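Long-range contact in intracellular protein transport protein USO1 (Saccharomyces cerevisiae S288c, PDB 6LSU), which tethers membranes as a homodimer with globular heads and a coiled-coil tail, and is required for protein transport from the ER to the Golgi complex: residues R182-V196 / L214-V228. Numbering follows the deposited sequence.
Sequences RSALISLPTSISTMV and LMAVVNDSPHVQKLV
I192 is the knob of this contact, its side chain set into a hole formed by V217, V224, L227 and V228. With CG1 beside the backbone N and CG2 anti to it (chi1 -59°), the two branches part: I192 CG2 meets V228 CG2 at 3.7 Å, while CD1 reaches between V217 CG1 and V224 CG1. Segments 191-196 and 222-228 of their helices cross here at -58°, their axes 10.1 Å apart. Beta-branched isoleucine and valine suit the buried part, having few side-chain torsions to fix; L227 closes its more exposed edge. Toward the C-terminal end of 182-196, the unbranched M195 lays CE 3.8 Å from V217 CG2 and SD against L214 CD2. Such crossing helices build the alpha-solenoid of the globular head, and the contact joins ARM repeat 3 to the start of ARM repeat 4.

Toward the turn V218-S221, packing gives way to polar bonds. R182, extended at chi1 and chi2 but bent at chi3 (-66°), passes CG and CD across V224 CG2 and close to S221, carrying its guanidinium to the end of helix 204-218. There R182 NE donates to V217 O at 2.8 Å and NH2 to A216 O at 3.1 Å, the latter in the guanidinium plane; these carbonyls lie in the helix's last turn, where a cationic donor is probably favoured. N219 O lies over one guanidinium face, and a water accepts from NH2. S221, at the N-cap of helix 222-229, accepts from V224 N through OG. At the solvent side, histidine suits exposure as a polar ring that still offers a carbon edge, H223 CD2 lying 3.6 Å from I186 CG2.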
loop_
_atom_site.group_PDB
_atom_site.type_symbol
_atom_site.label_atom_id
_atom_site.label_comp_id
_atom_site.label_asym_id
_atom_site.label_seq_id
_atom_site.Cartn_x
_atom_site.Cartn_y
_atom_site.Cartn_z
ATOM N N ARG A 182 -24.151 -17.066 -4.097
ATOM C CA ARG A 182 -22.850 -17.769 -3.953
ATOM C C ARG A 182 -23.156 -19.135 -3.325
ATOM O O ARG A 182 -22.713 -20.156 -3.852
ATOM C CB ARG A 182 -21.825 -16.934 -3.174
ATOM C CG ARG A 182 -20.463 -17.610 -3.064
ATOM C CD ARG A 182 -19.486 -16.870 -2.167
ATOM N NE ARG A 182 -19.143 -15.582 -2.747
ATOM C CZ ARG A 182 -19.386 -14.388 -2.207
ATOM N NH1 ARG A 182 -19.965 -14.274 -1.024
ATOM N NH2 ARG A 182 -19.043 -13.295 -2.867
ATOM N N SER A 183 -24.012 -19.147 -2.307
ATOM C CA SER A 183 -24.601 -20.372 -1.696
ATOM C C SER A 183 -25.175 -21.329 -2.761
ATOM O O SER A 183 -24.708 -22.496 -2.838
ATOM C CB SER A 183 -25.641 -20.012 -0.696
ATOM O OG SER A 183 -25.931 -21.144 0.105
ATOM N N ALA A 184 -26.120 -20.847 -3.569
ATOM C CA ALA A 184 -26.772 -21.611 -4.659
ATOM C C ALA A 184 -25.714 -22.156 -5.627
ATOM O O ALA A 184 -25.820 -23.350 -5.977
ATOM C CB ALA A 184 -27.796 -20.753 -5.385
ATOM N N LEU A 185 -24.760 -21.317 -6.066
ATOM C CA LEU A 185 -23.805 -21.703 -7.146
ATOM C C LEU A 185 -22.915 -22.850 -6.662
ATOM O O LEU A 185 -22.678 -23.756 -7.470
ATOM C CB LEU A 185 -22.973 -20.498 -7.601
ATOM C CG LEU A 185 -23.642 -19.620 -8.657
ATOM C CD1 LEU A 185 -23.006 -18.249 -8.682
ATOM C CD2 LEU A 185 -23.566 -20.279 -10.023
ATOM N N ILE A 186 -22.432 -22.773 -5.417
ATOM C CA ILE A 186 -21.608 -23.810 -4.716
ATOM C C ILE A 186 -22.389 -25.136 -4.659
ATOM O O ILE A 186 -21.765 -26.194 -4.867
ATOM C CB ILE A 186 -21.234 -23.342 -3.292
ATOM C CG1 ILE A 186 -20.311 -22.123 -3.279
ATOM C CG2 ILE A 186 -20.631 -24.486 -2.491
ATOM C CD1 ILE A 186 -20.171 -21.488 -1.911
ATOM N N SER A 187 -23.683 -25.082 -4.309
ATOM C CA SER A 187 -24.598 -26.252 -4.211
ATOM C C SER A 187 -24.481 -27.076 -5.489
ATOM O O SER A 187 -24.189 -28.275 -5.383
ATOM C CB SER A 187 -26.030 -25.864 -3.982
ATOM O OG SER A 187 -26.139 -24.868 -2.982
ATOM N N LEU A 188 -24.694 -26.474 -6.658
ATOM C CA LEU A 188 -24.333 -27.186 -7.904
ATOM C C LEU A 188 -22.837 -27.456 -7.821
ATOM O O LEU A 188 -22.060 -26.517 -7.727
ATOM C CB LEU A 188 -24.718 -26.372 -9.149
ATOM C CG LEU A 188 -24.436 -27.038 -10.500
ATOM C CD1 LEU A 188 -24.920 -28.483 -10.556
ATOM C CD2 LEU A 188 -25.073 -26.236 -11.629
ATOM N N PRO A 189 -22.383 -28.731 -7.757
ATOM C CA PRO A 189 -20.985 -29.064 -8.061
ATOM C C PRO A 189 -20.822 -28.820 -9.566
ATOM O O PRO A 189 -21.839 -28.564 -10.176
ATOM C CB PRO A 189 -20.867 -30.548 -7.697
ATOM C CG PRO A 189 -22.287 -31.065 -7.880
ATOM C CD PRO A 189 -23.178 -29.925 -7.424
ATOM N N THR A 190 -19.610 -28.872 -10.127
ATOM C CA THR A 190 -19.359 -28.631 -11.578
ATOM C C THR A 190 -19.565 -27.140 -11.948
ATOM O O THR A 190 -19.091 -26.735 -13.019
ATOM C CB THR A 190 -20.236 -29.566 -12.436
ATOM O OG1 THR A 190 -20.138 -29.151 -13.798
ATOM C CG2 THR A 190 -21.712 -29.573 -12.096
ATOM N N SER A 191 -20.223 -26.344 -11.096
ATOM C CA SER A 191 -20.699 -24.951 -11.347
ATOM C C SER A 191 -19.529 -23.988 -11.643
ATOM O O SER A 191 -19.548 -23.267 -12.702
ATOM C CB SER A 191 -21.464 -24.514 -10.156
ATOM O OG SER A 191 -22.080 -23.272 -10.389
ATOM N N ILE A 192 -18.530 -23.979 -10.752
ATOM C CA ILE A 192 -17.285 -23.165 -10.856
ATOM C C ILE A 192 -16.486 -23.612 -12.099
ATOM O O ILE A 192 -16.070 -22.756 -12.913
ATOM C CB ILE A 192 -16.464 -23.296 -9.554
ATOM C CG1 ILE A 192 -17.222 -22.849 -8.291
ATOM C CG2 ILE A 192 -15.127 -22.597 -9.709
ATOM C CD1 ILE A 192 -17.986 -21.531 -8.420
ATOM N N SER A 193 -16.255 -24.910 -12.269
ATOM C CA SER A 193 -15.409 -25.446 -13.370
ATOM C C SER A 193 -15.941 -24.881 -14.673
ATOM O O SER A 193 -15.132 -24.556 -15.550
ATOM C CB SER A 193 -15.369 -26.954 -13.439
ATOM O OG SER A 193 -15.706 -27.498 -12.184
ATOM N N THR A 194 -17.261 -24.806 -14.758
ATOM C CA THR A 194 -17.992 -24.356 -15.966
ATOM C C THR A 194 -17.700 -22.880 -16.182
ATOM O O THR A 194 -17.254 -22.596 -17.277
ATOM C CB THR A 194 -19.503 -24.636 -15.868
ATOM O OG1 THR A 194 -19.674 -26.038 -15.720
ATOM C CG2 THR A 194 -20.263 -24.162 -17.084
ATOM N N MET A 195 -17.947 -22.034 -15.154
ATOM C CA MET A 195 -17.561 -20.590 -15.099
ATOM C C MET A 195 -16.115 -20.381 -15.560
ATOM O O MET A 195 -15.886 -19.598 -16.514
ATOM C CB MET A 195 -17.669 -20.061 -13.675
ATOM C CG MET A 195 -18.779 -19.104 -13.473
ATOM S SD MET A 195 -18.504 -18.286 -11.878
ATOM C CE MET A 195 -20.230 -18.195 -11.368
ATOM N N VAL A 196 -15.169 -21.076 -14.935
ATOM C CA VAL A 196 -13.743 -20.948 -15.348
ATOM C C VAL A 196 -13.650 -21.250 -16.857
ATOM O O VAL A 196 -12.893 -20.526 -17.574
ATOM C CB VAL A 196 -12.816 -21.839 -14.507
ATOM C CG1 VAL A 196 -11.409 -21.833 -15.074
ATOM C CG2 VAL A 196 -12.810 -21.433 -13.045
ATOM N N LEU A 214 -16.311 -14.042 -12.133
ATOM C CA LEU A 214 -15.365 -14.801 -11.291
ATOM C C LEU A 214 -14.863 -13.898 -10.155
ATOM O O LEU A 214 -14.771 -14.376 -9.020
ATOM C CB LEU A 214 -14.258 -15.315 -12.201
ATOM C CG LEU A 214 -14.641 -16.577 -12.961
ATOM C CD1 LEU A 214 -13.703 -16.810 -14.130
ATOM C CD2 LEU A 214 -14.626 -17.780 -12.019
ATOM N N MET A 215 -14.554 -12.622 -10.438
ATOM C CA MET A 215 -14.122 -11.690 -9.375
ATOM C C MET A 215 -15.176 -11.665 -8.263
ATOM O O MET A 215 -14.771 -11.731 -7.087
ATOM C CB MET A 215 -13.951 -10.264 -9.896
ATOM C CG MET A 215 -12.631 -10.000 -10.593
ATOM S SD MET A 215 -12.686 -8.394 -11.428
ATOM C CE MET A 215 -13.081 -7.435 -9.968
ATOM N N ALA A 216 -16.445 -11.503 -8.610
ATOM C CA ALA A 216 -17.606 -11.393 -7.698
ATOM C C ALA A 216 -17.738 -12.635 -6.855
ATOM O O ALA A 216 -18.011 -12.520 -5.689
ATOM C CB ALA A 216 -18.878 -11.222 -8.476
ATOM N N VAL A 217 -17.554 -13.790 -7.446
ATOM C CA VAL A 217 -17.900 -15.067 -6.787
ATOM C C VAL A 217 -16.767 -15.456 -5.805
ATOM O O VAL A 217 -17.105 -15.873 -4.644
ATOM C CB VAL A 217 -18.223 -16.136 -7.846
ATOM C CG1 VAL A 217 -18.100 -17.522 -7.286
ATOM C CG2 VAL A 217 -19.617 -15.921 -8.397
ATOM N N VAL A 218 -15.494 -15.333 -6.212
ATOM C CA VAL A 218 -14.328 -15.715 -5.351
ATOM C C VAL A 218 -14.109 -14.682 -4.233
ATOM O O VAL A 218 -13.496 -15.044 -3.260
ATOM C CB VAL A 218 -12.999 -15.885 -6.117
ATOM C CG1 VAL A 218 -13.135 -16.679 -7.398
ATOM C CG2 VAL A 218 -12.346 -14.554 -6.417
ATOM N N ASN A 219 -14.568 -13.431 -4.383
ATOM C CA ASN A 219 -14.398 -12.346 -3.378
ATOM C C ASN A 219 -14.955 -12.782 -2.015
ATOM O O ASN A 219 -16.132 -13.194 -1.976
ATOM C CB ASN A 219 -15.096 -11.057 -3.833
ATOM C CG ASN A 219 -14.737 -9.874 -2.965
ATOM O OD1 ASN A 219 -13.598 -9.404 -3.029
ATOM N ND2 ASN A 219 -15.670 -9.461 -2.117
ATOM N N ASP A 220 -14.150 -12.665 -0.949
ATOM C CA ASP A 220 -14.500 -13.000 0.462
ATOM C C ASP A 220 -15.041 -14.442 0.581
ATOM O O ASP A 220 -15.933 -14.667 1.417
ATOM C CB ASP A 220 -15.489 -11.966 1.031
ATOM C CG ASP A 220 -14.894 -10.582 1.273
ATOM O OD1 ASP A 220 -13.717 -10.509 1.697
ATOM O OD2 ASP A 220 -15.611 -9.578 1.035
ATOM N N SER A 221 -14.547 -15.395 -0.212
ATOM C CA SER A 221 -15.058 -16.792 -0.185
ATOM C C SER A 221 -13.908 -17.780 -0.342
ATOM O O SER A 221 -13.565 -18.203 -1.455
ATOM C CB SER A 221 -16.136 -16.995 -1.216
ATOM O OG SER A 221 -16.539 -18.354 -1.275
ATOM N N PRO A 222 -13.264 -18.160 0.785
ATOM C CA PRO A 222 -12.190 -19.158 0.775
ATOM C C PRO A 222 -12.604 -20.439 0.041
ATOM O O PRO A 222 -11.793 -21.011 -0.708
ATOM C CB PRO A 222 -12.009 -19.486 2.255
ATOM C CG PRO A 222 -12.392 -18.197 2.943
ATOM C CD PRO A 222 -13.548 -17.646 2.133
ATOM N N HIS A 223 -13.859 -20.854 0.242
ATOM C CA HIS A 223 -14.370 -22.085 -0.402
ATOM C C HIS A 223 -14.244 -21.949 -1.926
ATOM O O HIS A 223 -13.647 -22.897 -2.557
ATOM C CB HIS A 223 -15.795 -22.455 0.032
ATOM C CG HIS A 223 -16.194 -23.722 -0.643
ATOM N ND1 HIS A 223 -15.325 -24.806 -0.719
ATOM C CD2 HIS A 223 -17.282 -24.063 -1.360
ATOM C CE1 HIS A 223 -15.878 -25.771 -1.420
ATOM N NE2 HIS A 223 -17.082 -25.343 -1.823
ATOM N N VAL A 224 -14.752 -20.836 -2.493
ATOM C CA VAL A 224 -14.685 -20.568 -3.964
ATOM C C VAL A 224 -13.231 -20.262 -4.380
ATOM O O VAL A 224 -12.894 -20.492 -5.568
ATOM C CB VAL A 224 -15.627 -19.430 -4.408
ATOM C CG1 VAL A 224 -15.594 -19.241 -5.910
ATOM C CG2 VAL A 224 -17.057 -19.637 -3.954
ATOM N N GLN A 225 -12.404 -19.698 -3.490
ATOM C CA GLN A 225 -10.985 -19.358 -3.831
ATOM C C GLN A 225 -10.258 -20.656 -4.160
ATOM O O GLN A 225 -9.610 -20.697 -5.198
ATOM C CB GLN A 225 -10.237 -18.658 -2.694
ATOM C CG GLN A 225 -10.701 -17.233 -2.426
ATOM C CD GLN A 225 -9.833 -16.549 -1.396
ATOM O OE1 GLN A 225 -9.835 -16.851 -0.217
ATOM N NE2 GLN A 225 -8.997 -15.640 -1.838
ATOM N N LYS A 226 -10.428 -21.677 -3.311
ATOM C CA LYS A 226 -9.787 -23.014 -3.470
ATOM C C LYS A 226 -10.441 -23.707 -4.673
ATOM O O LYS A 226 -9.706 -24.223 -5.561
ATOM C CB LYS A 226 -9.822 -23.794 -2.146
ATOM C CG LYS A 226 -8.959 -23.195 -1.021
ATOM C CD LYS A 226 -7.528 -23.769 -0.878
ATOM C CE LYS A 226 -6.628 -23.514 -2.080
ATOM N NZ LYS A 226 -5.404 -24.355 -2.109
ATOM N N LEU A 227 -11.758 -23.618 -4.782
ATOM C CA LEU A 227 -12.491 -24.211 -5.928
ATOM C C LEU A 227 -11.981 -23.662 -7.264
ATOM O O LEU A 227 -11.874 -24.469 -8.228
ATOM C CB LEU A 227 -13.988 -23.937 -5.758
ATOM C CG LEU A 227 -14.752 -25.074 -5.087
ATOM C CD1 LEU A 227 -16.166 -24.646 -4.754
ATOM C CD2 LEU A 227 -14.738 -26.305 -5.977
ATOM N N VAL A 228 -11.714 -22.345 -7.338
ATOM C CA VAL A 228 -11.319 -21.691 -8.618
ATOM C C VAL A 228 -9.871 -22.086 -8.911
ATOM O O VAL A 228 -9.562 -22.436 -10.081
ATOM C CB VAL A 228 -11.510 -20.164 -8.570
ATOM C CG1 VAL A 228 -10.675 -19.473 -9.631
ATOM C CG2 VAL A 228 -12.971 -19.781 -8.735
HETATM O O HOH W 1 -19.020 -10.029 -2.663
#